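Local atomic coordinates of UDP-L-Rhamnose Synthase (Acanthamoeba polyphaga mimivirus, PDB entry 7JID), a protein that probably makes UDP-L-rhamnose as an NADP-dependent enzyme of the RmlD-like Rossmann family, and is bound here to NADP and UDP-rhamnose. Residues A[175-186]-A[224-232]; A[190-198]-A[277-285]. All coordinates share one frame; numbering follows the deposited sequence. Where two conformers were deposited one is given.

Overall arrangement
Both contacts lie in the C-terminal part of the chain, on the same side of its centre, with their centres about 14 Å apart and their segments alternating in sequence. Contact 1 (175-186 with 224-232) builds much of the nucleotide end of the UDP-rhamnose site; contact 2 (190-198 with 277-285) packs a connecting loop against the last helix, and the side chain of M192 comes to about 6 Å from that ligand. The two meet directly where F175 CZ touches M192 CE at 3.5 Å and where L230 CD1 touches I281 CG2 at 3.5 Å. NADP is farther off, about 11 Å from the F175 side chain and about 12 Å from that of M192.

Contact 1: residues A[175-186]-A[224-232]; sequences FITKILSYSRIC and HNEILSLIR. With AWU ([[(2~{R},3~{S},4~{R},5~{R})-5-[2,4-bis(oxidanylidene)pyrimidin-1-yl]-3,4-bis(oxidanyl)oxolan-2-yl]methoxy-oxidanyl-phosphoryl] [(2~{R},3~{R},4~{R},5~{R},6~{S})-6-methyl-3,4,5-tris(oxidanyl)oxan-2-yl] hydrogen phosphate), chain C; EDO (1,2-ethanediol), chain I.
F175 turns its CG away from its own backbone N (chi1 178°), which sends the ring toward H224, whose own CG lies anti to the carbonyl carbon and carries the imidazole out to the ligand. The motif is a helix pair: the short axes of 175-181 and 224-232 cross at nearly a right angle, 10.9 Å apart, in the substrate-binding part of this RmlD-like Rossmann protein. F175 CZ sits over one face of the imidazole, offset to its rim, with the ring planes inclined at 56°. C186 O lies over the centre of the opposite face, 3.2 Å from H224 CE1, so the imidazole is held between an aromatic carbon and a backbone carbonyl.

Behind it the packing is aliphatic. I227 CD1 meets F175 CE2, while I227 CG2 rests on I176. I179 pushes CD1 against L228 CG, and L228 divides its methyls, CD1 to I185 CG1 and CD2 to L180 CD2. L180 and I231 approach tip to tip. I185 CG2 presses on H224 CB at 3.5 Å.

The 175-186 segment wraps the nucleotide of UDP-rhamnose. Uracil lies over one face of the Y182 ring, and K178 O covers the other. R184 O accepts from uracil N3 and C186 N donates to uracil O2, a backbone pair that reads the base edge. K178 NZ bonds diphosphate oxygens O3A and O2A, which probably offsets their charge; Q249 and R257 also bind the ligand. H224 NE2 completes the grip with a hydrogen bond of 2.8 Å to ribose O3C, nearly straight at 163°.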
loop_
_atom_site.group_PDB
_atom_site.type_symbol
_atom_site.label_atom_id
_atom_site.label_comp_id
_atom_site.label_asym_id
_atom_site.label_seq_id
_atom_site.Cartn_x
_atom_site.Cartn_y
_atom_site.Cartn_z
ATOM N N PHE A 175 -12.957 -21.787 -8.242
ATOM C CA PHE A 175 -11.722 -22.383 -8.820
ATOM C C PHE A 175 -12.084 -23.538 -9.762
ATOM O O PHE A 175 -11.467 -23.645 -10.820
ATOM C CB PHE A 175 -10.804 -22.834 -7.682
ATOM C CG PHE A 175 -9.530 -23.503 -8.098
ATOM C CD1 PHE A 175 -8.380 -22.750 -8.282
ATOM C CD2 PHE A 175 -9.486 -24.884 -8.244
ATOM C CE1 PHE A 175 -7.197 -23.399 -8.602
ATOM C CE2 PHE A 175 -8.303 -25.522 -8.625
ATOM C CZ PHE A 175 -7.174 -24.768 -8.795
ATOM N N ILE A 176 -12.991 -24.433 -9.376
ATOM C CA ILE A 176 -13.343 -25.619 -10.201
ATOM C C ILE A 176 -13.999 -25.128 -11.493
ATOM O O ILE A 176 -13.584 -25.611 -12.581
ATOM C CB ILE A 176 -14.224 -26.611 -9.437
ATOM C CG1 ILE A 176 -13.451 -27.219 -8.265
ATOM C CG2 ILE A 176 -14.785 -27.659 -10.382
ATOM C CD1 ILE A 176 -14.167 -28.336 -7.532
ATOM N N THR A 177 -14.936 -24.184 -11.414
ATOM C CA THR A 177 -15.557 -23.627 -12.658
ATOM C C THR A 177 -14.446 -23.115 -13.575
ATOM O O THR A 177 -14.467 -23.371 -14.826
ATOM C CB THR A 177 -16.566 -22.516 -12.357
ATOM O OG1 THR A 177 -17.410 -23.026 -11.326
ATOM C CG2 THR A 177 -17.368 -22.137 -13.587
ATOM N N LYS A 178 -13.529 -22.353 -13.010
ATOM C CA LYS A 178 -12.443 -21.752 -13.811
ATOM C C LYS A 178 -11.625 -22.863 -14.460
ATOM O O LYS A 178 -11.441 -22.787 -15.699
ATOM C CB LYS A 178 -11.619 -20.781 -12.949
ATOM C CG LYS A 178 -12.404 -19.507 -12.672
ATOM C CD LYS A 178 -11.617 -18.329 -12.223
ATOM C CE LYS A 178 -11.025 -18.574 -10.871
ATOM N NZ LYS A 178 -10.138 -17.453 -10.484
ATOM N N ILE A 179 -11.153 -23.868 -13.712
ATOM C CA ILE A 179 -10.177 -24.811 -14.329
ATOM C C ILE A 179 -10.901 -25.690 -15.357
ATOM O O ILE A 179 -10.245 -26.047 -16.348
ATOM C CB ILE A 179 -9.340 -25.591 -13.301
ATOM C CG1 ILE A 179 -10.169 -26.578 -12.475
ATOM C CG2 ILE A 179 -8.546 -24.604 -12.471
ATOM C CD1 ILE A 179 -9.336 -27.589 -11.719
ATOM N N LEU A 180 -12.214 -25.911 -15.218
ATOM C CA LEU A 180 -13.006 -26.652 -16.225
ATOM C C LEU A 180 -13.010 -25.848 -17.524
ATOM O O LEU A 180 -13.097 -26.479 -18.601
ATOM C CB LEU A 180 -14.425 -26.913 -15.730
ATOM C CG LEU A 180 -14.585 -28.091 -14.773
ATOM C CD1 LEU A 180 -15.967 -28.087 -14.138
ATOM C CD2 LEU A 180 -14.311 -29.425 -15.460
ATOM N N SER A 181 -12.843 -24.532 -17.447
ATOM C CA SER A 181 -12.995 -23.617 -18.614
ATOM C C SER A 181 -11.665 -23.474 -19.351
ATOM O O SER A 181 -11.675 -22.953 -20.488
ATOM C CB SER A 181 -13.554 -22.271 -18.200
ATOM O OG SER A 181 -12.536 -21.433 -17.666
ATOM N N TYR A 182 -10.551 -23.886 -18.752
ATOM C CA TYR A 182 -9.200 -23.533 -19.251
ATOM C C TYR A 182 -8.729 -24.614 -20.236
ATOM O O TYR A 182 -8.791 -25.799 -19.900
ATOM C CB TYR A 182 -8.211 -23.331 -18.094
ATOM C CG TYR A 182 -8.419 -22.075 -17.277
ATOM C CD1 TYR A 182 -8.980 -20.927 -17.814
ATOM C CD2 TYR A 182 -8.025 -22.025 -15.944
ATOM C CE1 TYR A 182 -9.181 -19.783 -17.049
ATOM C CE2 TYR A 182 -8.248 -20.901 -15.166
ATOM C CZ TYR A 182 -8.798 -19.755 -15.715
ATOM O OH TYR A 182 -9.006 -18.599 -14.981
ATOM N N SER A 183 -8.327 -24.188 -21.434
ATOM C CA SER A 183 -7.778 -25.043 -22.523
ATOM C C SER A 183 -6.595 -25.864 -22.019
ATOM O O SER A 183 -6.488 -27.033 -22.417
ATOM C CB SER A 183 -7.366 -24.212 -23.714
ATOM O OG SER A 183 -8.508 -23.573 -24.282
ATOM N N ARG A 184 -5.706 -25.262 -21.229
ATOM C CA ARG A 184 -4.507 -25.934 -20.694
ATOM C C ARG A 184 -4.451 -25.707 -19.179
ATOM O O ARG A 184 -4.808 -24.587 -18.735
ATOM C CB ARG A 184 -3.227 -25.443 -21.384
ATOM C CG ARG A 184 -3.193 -25.759 -22.875
ATOM C CD ARG A 184 -1.778 -25.707 -23.435
ATOM N NE ARG A 184 -1.367 -24.328 -23.487
ATOM C CZ ARG A 184 -0.118 -23.879 -23.604
ATOM N NH1 ARG A 184 0.924 -24.684 -23.659
ATOM N NH2 ARG A 184 0.064 -22.576 -23.632
ATOM N N ILE A 185 -4.007 -26.745 -18.474
ATOM C CA ILE A 185 -4.015 -26.785 -16.987
ATOM C C ILE A 185 -2.571 -26.834 -16.533
ATOM O O ILE A 185 -1.845 -27.749 -16.924
ATOM C CB ILE A 185 -4.808 -28.010 -16.510
ATOM C CG1 ILE A 185 -6.273 -27.952 -16.974
ATOM C CG2 ILE A 185 -4.675 -28.170 -15.011
ATOM C CD1 ILE A 185 -7.080 -26.790 -16.459
ATOM N N CYS A 186 -2.200 -25.881 -15.675
ATOM C CA CYS A 186 -0.923 -25.910 -14.955
ATOM C C CYS A 186 -1.177 -26.624 -13.634
ATOM O O CYS A 186 -1.714 -25.970 -12.723
ATOM C CB CYS A 186 -0.343 -24.513 -14.793
ATOM S SG CYS A 186 1.251 -24.550 -13.982
ATOM N N HIS A 224 -4.665 -29.531 -9.450
ATOM C CA HIS A 224 -5.660 -29.367 -10.538
ATOM C C HIS A 224 -5.932 -30.755 -11.130
ATOM O O HIS A 224 -7.087 -31.076 -11.406
ATOM C CB HIS A 224 -5.134 -28.397 -11.583
ATOM C CG HIS A 224 -4.605 -27.097 -11.078
ATOM N ND1 HIS A 224 -3.584 -27.017 -10.127
ATOM C CD2 HIS A 224 -4.923 -25.833 -11.402
ATOM C CE1 HIS A 224 -3.299 -25.740 -9.920
ATOM N NE2 HIS A 224 -4.116 -25.010 -10.660
ATOM N N ASN A 225 -4.885 -31.534 -11.375
ATOM C CA ASN A 225 -5.082 -32.867 -11.967
ATOM C C ASN A 225 -5.905 -33.738 -11.043
ATOM O O ASN A 225 -6.745 -34.493 -11.549
ATOM C CB ASN A 225 -3.748 -33.506 -12.311
ATOM C CG ASN A 225 -3.120 -32.971 -13.574
ATOM O OD1 ASN A 225 -3.694 -32.157 -14.291
ATOM N ND2 ASN A 225 -1.890 -33.405 -13.789
ATOM N N GLU A 226 -5.683 -33.685 -9.732
ATOM C CA GLU A 226 -6.476 -34.559 -8.829
ATOM C C GLU A 226 -7.959 -34.160 -8.903
ATOM O O GLU A 226 -8.834 -35.045 -8.922
ATOM C CB GLU A 226 -6.023 -34.488 -7.376
ATOM C CG GLU A 226 -4.736 -35.211 -7.084
ATOM C CD GLU A 226 -4.235 -34.901 -5.697
ATOM O OE1 GLU A 226 -3.925 -33.748 -5.481
ATOM O OE2 GLU A 226 -4.156 -35.809 -4.856
ATOM N N ILE A 227 -8.255 -32.856 -8.965
ATOM C CA ILE A 227 -9.643 -32.339 -9.031
ATOM C C ILE A 227 -10.284 -32.759 -10.357
ATOM O O ILE A 227 -11.386 -33.339 -10.311
ATOM C CB ILE A 227 -9.705 -30.810 -8.874
ATOM C CG1 ILE A 227 -9.260 -30.406 -7.475
ATOM C CG2 ILE A 227 -11.131 -30.325 -9.179
ATOM C CD1 ILE A 227 -8.976 -28.944 -7.390
ATOM N N LEU A 228 -9.596 -32.585 -11.472
ATOM C CA LEU A 228 -10.204 -32.913 -12.784
ATOM C C LEU A 228 -10.382 -34.431 -12.834
ATOM O O LEU A 228 -11.344 -34.853 -13.418
ATOM C CB LEU A 228 -9.345 -32.378 -13.925
ATOM C CG LEU A 228 -9.370 -30.858 -13.997
ATOM C CD1 LEU A 228 -8.246 -30.340 -14.868
ATOM C CD2 LEU A 228 -10.733 -30.352 -14.461
ATOM N N SER A 229 -9.420 -35.188 -12.316
ATOM C CA SER A 229 -9.531 -36.679 -12.234
ATOM C C SER A 229 -10.783 -37.097 -11.422
ATOM O O SER A 229 -11.481 -38.050 -11.832
ATOM C CB SER A 229 -8.267 -37.292 -11.718
ATOM O OG SER A 229 -7.200 -37.122 -12.631
ATOM N N LEU A 230 -11.113 -36.439 -10.306
ATOM C CA LEU A 230 -12.367 -36.778 -9.579
ATOM C C LEU A 230 -13.596 -36.469 -10.419
ATOM O O LEU A 230 -14.541 -37.265 -10.402
ATOM C CB LEU A 230 -12.428 -36.012 -8.275
ATOM C CG LEU A 230 -11.503 -36.526 -7.186
ATOM C CD1 LEU A 230 -11.457 -35.533 -6.040
ATOM C CD2 LEU A 230 -11.962 -37.907 -6.702
ATOM N N ILE A 231 -13.602 -35.338 -11.117
ATOM C CA ILE A 231 -14.787 -34.983 -11.938
ATOM C C ILE A 231 -14.932 -36.057 -13.017
ATOM O O ILE A 231 -16.055 -36.538 -13.232
ATOM C CB ILE A 231 -14.610 -33.575 -12.517
ATOM C CG1 ILE A 231 -14.683 -32.537 -11.402
ATOM C CG2 ILE A 231 -15.609 -33.350 -13.630
ATOM C CD1 ILE A 231 -14.240 -31.139 -11.803
ATOM N N ARG A 232 -13.821 -36.460 -13.616
ATOM C CA ARG A 232 -13.838 -37.488 -14.677
ATOM C C ARG A 232 -14.363 -38.807 -14.099
ATOM O O ARG A 232 -15.307 -39.401 -14.682
ATOM C CB ARG A 232 -12.443 -37.704 -15.246
ATOM C CG ARG A 232 -12.339 -38.778 -16.324
ATOM C CD ARG A 232 -10.883 -39.113 -16.609
ATOM N NE ARG A 232 -10.279 -39.649 -15.405
ATOM C CZ ARG A 232 -9.010 -39.550 -15.056
ATOM N NH1 ARG A 232 -8.140 -38.884 -15.800
ATOM N NH2 ARG A 232 -8.627 -40.073 -13.904
HETATM P PA AWU C . -6.866 -17.730 -12.167
HETATM O O1A AWU C . -5.981 -16.870 -12.987
HETATM O O2A AWU C . -8.208 -18.145 -12.746
HETATM O O3A AWU C . -7.393 -17.133 -10.745
HETATM P PB AWU C . -6.674 -15.959 -9.837
HETATM O O1B AWU C . -5.170 -16.185 -9.547
HETATM O O2B AWU C . -7.127 -14.589 -10.390
HETATM O O3B AWU C . -7.431 -16.286 -8.466
HETATM C "C5'" AWU C . -7.778 -14.243 -5.492
HETATM O "O5'" AWU C . -8.057 -14.947 -6.688
HETATM C "C4'" AWU C . -7.527 -15.231 -4.366
HETATM O "O4'" AWU C . -7.068 -14.568 -3.167
HETATM C "C3'" AWU C . -6.474 -16.197 -4.802
HETATM O "O3'" AWU C . -6.464 -17.260 -3.887
HETATM C "C2'" AWU C . -6.769 -16.836 -6.155
HETATM C "C1'" AWU C . -7.143 -15.843 -7.164
HETATM N N1 AWU C . -4.676 -21.744 -14.625
HETATM C C2 AWU C . -4.461 -22.775 -15.523
HETATM O O2 AWU C . -4.271 -23.936 -15.106
HETATM N N3 AWU C . -4.602 -22.512 -16.861
HETATM C C4 AWU C . -4.794 -21.251 -17.330
HETATM O O4 AWU C . -4.938 -21.097 -18.599
HETATM C C5 AWU C . -5.030 -20.217 -16.423
HETATM C C6 AWU C . -4.863 -20.447 -15.061
HETATM C C1C AWU C . -4.556 -21.986 -13.158
HETATM C C2C AWU C . -3.683 -21.009 -12.369
HETATM C C3C AWU C . -4.331 -21.074 -10.963
HETATM C C4C AWU C . -5.765 -21.317 -11.312
HETATM C C5C AWU C . -6.691 -20.136 -11.117
HETATM C "C6'" AWU C . -9.018 -13.384 -5.254
HETATM O "O2'" AWU C . -7.926 -17.632 -6.010
HETATM O O2C AWU C . -2.364 -21.495 -12.355
HETATM O O3C AWU C . -3.890 -22.219 -10.256
HETATM O O4C AWU C . -5.847 -21.651 -12.691
HETATM O O5C AWU C . -6.065 -19.014 -11.780
HETATM C C1 EDO I . -10.093 -28.525 -18.597
HETATM O O1 EDO I . -9.387 -28.224 -19.789
HETATM C C2 EDO I . -11.072 -29.633 -18.820
HETATM O O2 EDO I . -12.356 -29.158 -19.213
#

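Contact 2: residues A[190-198]-A[277-285]; sequences NSMTILDQM and ILTGIREVV
I194 fits its CD1 methyl against the backbone of helix 277-287 at G280, where it comes within 3.3 Å of G280 C and 3.6 Å of I281 N. G280, having no side chain, lets I194 CD1 lie directly on the helix backbone. With CG1 anti to the carbonyl carbon (chi1 -59°) and CD1 extended beyond it, I194 reaches the helix end-on, while CG2 slides alongside V284 CG2 at 3.6 Å. I277 CD1 closes another side of I194, crossing it at a slant and also touching M192 CB; I281 CD1 adds a longer contact, 4.1 Å from I194 CD1.

Toward solvent the fit relaxes. The amide of Q197 lies beside G280, its NE2 3.5 Å from G280 O without a hydrogen bond, and N218 is its strongest polar partner. A water bridges the remaining gap, donating to E283 OE2 at 2.7 Å and accepting a weak bond from Q197 NE2. That carboxylate also forms a salt bridge with K287, one turn further along its helix.

I194 is the N-cap residue of helix 195-207, so this plain hydrophobic packing joins the start of that helix and the loop before it to helix 277-287. L195 faces helix 14-25 of the nucleotide-binding part, I281 and V285 lean on helix 224-234, and M192 and V284 touch F175 and I176 of helix 175-181.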
loop_
_atom_site.group_PDB
_atom_site.type_symbol
_atom_site.label_atom_id
_atom_site.label_comp_id
_atom_site.label_asym_id
_atom_site.label_seq_id
_atom_site.Cartn_x
_atom_site.Cartn_y
_atom_site.Cartn_z
ATOM N N ASN A 190 -1.669 -27.552 -4.100
ATOM C CA ASN A 190 -1.936 -26.249 -3.469
ATOM C C ASN A 190 -2.918 -26.382 -2.311
ATOM O O ASN A 190 -3.764 -27.322 -2.328
ATOM C CB ASN A 190 -2.606 -25.334 -4.486
ATOM C CG ASN A 190 -1.621 -24.478 -5.233
ATOM O OD1 ASN A 190 -1.133 -23.488 -4.686
ATOM N ND2 ASN A 190 -1.355 -24.845 -6.501
ATOM N N SER A 191 -2.791 -25.478 -1.355
ATOM C CA SER A 191 -3.785 -25.245 -0.297
ATOM C C SER A 191 -4.951 -24.486 -0.903
ATOM O O SER A 191 -4.722 -23.398 -1.498
ATOM C CB SER A 191 -3.212 -24.547 0.858
ATOM O OG SER A 191 -2.302 -25.363 1.587
ATOM N N MET A 192 -6.161 -24.966 -0.666
ATOM C CA MET A 192 -7.391 -24.353 -1.216
ATOM C C MET A 192 -8.474 -24.325 -0.144
ATOM O O MET A 192 -8.375 -25.061 0.790
ATOM C CB MET A 192 -7.912 -25.072 -2.464
ATOM C CG MET A 192 -6.828 -25.519 -3.401
ATOM S SD MET A 192 -7.527 -25.971 -5.007
ATOM C CE MET A 192 -6.020 -26.420 -5.919
ATOM N N THR A 193 -9.479 -23.493 -0.365
ATOM C CA THR A 193 -10.578 -23.208 0.588
ATOM C C THR A 193 -11.895 -23.655 -0.024
ATOM O O THR A 193 -12.301 -23.074 -1.027
ATOM C CB THR A 193 -10.648 -21.714 0.898
ATOM O OG1 THR A 193 -9.413 -21.273 1.465
ATOM C CG2 THR A 193 -11.719 -21.390 1.921
ATOM N N ILE A 194 -12.559 -24.656 0.583
ATOM C CA ILE A 194 -13.931 -25.024 0.188
ATOM C C ILE A 194 -14.907 -24.147 0.975
ATOM O O ILE A 194 -15.013 -24.315 2.187
ATOM C CB ILE A 194 -14.219 -26.520 0.363
ATOM C CG1 ILE A 194 -13.233 -27.349 -0.488
ATOM C CG2 ILE A 194 -15.669 -26.754 -0.036
ATOM C CD1 ILE A 194 -13.329 -28.797 -0.241
ATOM N N LEU A 195 -15.503 -23.162 0.306
ATOM C CA LEU A 195 -16.282 -22.123 1.021
ATOM C C LEU A 195 -17.526 -22.751 1.648
ATOM O O LEU A 195 -17.886 -22.313 2.727
ATOM C CB LEU A 195 -16.653 -20.991 0.052
ATOM C CG LEU A 195 -15.513 -20.066 -0.344
ATOM C CD1 LEU A 195 -15.995 -19.055 -1.366
ATOM C CD2 LEU A 195 -14.910 -19.360 0.860
ATOM N N ASP A 196 -18.133 -23.762 1.022
ATOM C CA ASP A 196 -19.328 -24.405 1.623
ATOM C C ASP A 196 -18.985 -24.944 3.019
ATOM O O ASP A 196 -19.795 -24.840 3.917
ATOM C CB ASP A 196 -19.903 -25.478 0.713
ATOM C CG ASP A 196 -20.205 -24.958 -0.662
ATOM O OD1 ASP A 196 -21.380 -24.602 -0.909
ATOM O OD2 ASP A 196 -19.285 -24.915 -1.502
ATOM N N GLN A 197 -17.780 -25.470 3.194
ATOM C CA GLN A 197 -17.310 -26.063 4.454
ATOM C C GLN A 197 -16.791 -24.999 5.414
ATOM O O GLN A 197 -16.954 -25.170 6.657
ATOM C CB GLN A 197 -16.259 -27.132 4.130
ATOM C CG GLN A 197 -16.897 -28.326 3.458
ATOM C CD GLN A 197 -15.895 -29.257 2.826
ATOM O OE1 GLN A 197 -14.709 -29.191 3.145
ATOM N NE2 GLN A 197 -16.387 -30.115 1.934
ATOM N N MET A 198 -16.165 -23.940 4.917
ATOM C CA MET A 198 -15.367 -23.086 5.818
ATOM C C MET A 198 -16.093 -21.758 6.103
ATOM O O MET A 198 -15.706 -21.112 7.054
ATOM C CB MET A 198 -13.949 -22.927 5.269
ATOM C CG MET A 198 -13.278 -24.274 5.118
ATOM S SD MET A 198 -11.477 -24.189 4.875
ATOM C CE MET A 198 -10.988 -23.654 6.516
ATOM N N ILE A 277 -8.504 -31.439 2.337
ATOM C CA ILE A 277 -8.945 -30.899 1.037
ATOM C C ILE A 277 -9.403 -32.026 0.080
ATOM O O ILE A 277 -10.348 -31.818 -0.709
ATOM C CB ILE A 277 -7.834 -30.021 0.417
ATOM C CG1 ILE A 277 -8.279 -29.356 -0.871
ATOM C CG2 ILE A 277 -6.542 -30.794 0.194
ATOM C CD1 ILE A 277 -9.485 -28.469 -0.702
ATOM N N LEU A 278 -8.774 -33.199 0.080
ATOM C CA LEU A 278 -9.174 -34.260 -0.893
ATOM C C LEU A 278 -10.522 -34.900 -0.487
ATOM O O LEU A 278 -11.436 -35.016 -1.363
ATOM C CB LEU A 278 -8.046 -35.287 -1.051
ATOM C CG LEU A 278 -8.336 -36.258 -2.194
ATOM C CD1 LEU A 278 -8.353 -35.526 -3.521
ATOM C CD2 LEU A 278 -7.290 -37.361 -2.259
ATOM N N THR A 279 -10.717 -35.211 0.785
ATOM C CA THR A 279 -12.038 -35.631 1.323
ATOM C C THR A 279 -13.059 -34.551 0.971
ATOM O O THR A 279 -14.130 -34.904 0.426
ATOM C CB THR A 279 -11.997 -35.900 2.823
ATOM O OG1 THR A 279 -11.008 -36.892 3.121
ATOM C CG2 THR A 279 -13.345 -36.339 3.346
ATOM N N GLY A 280 -12.725 -33.274 1.191
ATOM C CA GLY A 280 -13.665 -32.184 0.929
ATOM C C GLY A 280 -13.976 -32.052 -0.537
ATOM O O GLY A 280 -15.150 -31.851 -0.887
ATOM N N ILE A 281 -12.992 -32.149 -1.437
ATOM C CA ILE A 281 -13.214 -32.035 -2.908
ATOM C C ILE A 281 -14.045 -33.236 -3.355
ATOM O O ILE A 281 -14.933 -33.041 -4.210
ATOM C CB ILE A 281 -11.884 -31.992 -3.689
ATOM C CG1 ILE A 281 -11.116 -30.701 -3.423
ATOM C CG2 ILE A 281 -12.120 -32.180 -5.186
ATOM C CD1 ILE A 281 -11.783 -29.475 -3.936
ATOM N N ARG A 282 -13.725 -34.437 -2.892
ATOM C CA ARG A 282 -14.543 -35.623 -3.256
ATOM C C ARG A 282 -16.010 -35.312 -2.958
ATOM O O ARG A 282 -16.875 -35.576 -3.833
ATOM C CB ARG A 282 -14.126 -36.860 -2.462
ATOM C CG ARG A 282 -14.971 -38.087 -2.779
ATOM C CD ARG A 282 -14.365 -39.350 -2.210
ATOM N NE ARG A 282 -12.932 -39.437 -2.475
ATOM C CZ ARG A 282 -11.963 -39.261 -1.587
ATOM N NH1 ARG A 282 -10.709 -39.378 -1.970
ATOM N NH2 ARG A 282 -12.243 -38.994 -0.327
ATOM N N GLU A 283 -16.264 -34.761 -1.780
ATOM C CA GLU A 283 -17.641 -34.409 -1.342
ATOM C C GLU A 283 -18.201 -33.398 -2.336
ATOM O O GLU A 283 -19.312 -33.649 -2.886
ATOM C CB GLU A 283 -17.685 -33.978 0.127
ATOM C CG GLU A 283 -19.067 -33.478 0.552
ATOM C CD GLU A 283 -19.264 -33.152 2.028
ATOM O OE1 GLU A 283 -18.446 -33.588 2.860
ATOM O OE2 GLU A 283 -20.246 -32.442 2.348
ATOM N N VAL A 284 -17.486 -32.297 -2.600
ATOM C CA VAL A 284 -17.945 -31.211 -3.513
ATOM C C VAL A 284 -18.276 -31.784 -4.881
ATOM O O VAL A 284 -19.366 -31.461 -5.416
ATOM C CB VAL A 284 -16.887 -30.084 -3.600
ATOM C CG1 VAL A 284 -17.072 -29.119 -4.770
ATOM C CG2 VAL A 284 -16.864 -29.319 -2.295
ATOM N N VAL A 285 -17.351 -32.508 -5.496
ATOM C CA VAL A 285 -17.545 -33.048 -6.871
ATOM C C VAL A 285 -18.761 -33.989 -6.879
ATOM O O VAL A 285 -19.522 -33.928 -7.871
ATOM C CB VAL A 285 -16.276 -33.744 -7.382
ATOM C CG1 VAL A 285 -16.531 -34.496 -8.685
ATOM C CG2 VAL A 285 -15.171 -32.713 -7.564
HETATM O O HOH W 1 -19.636 -30.177 0.931
#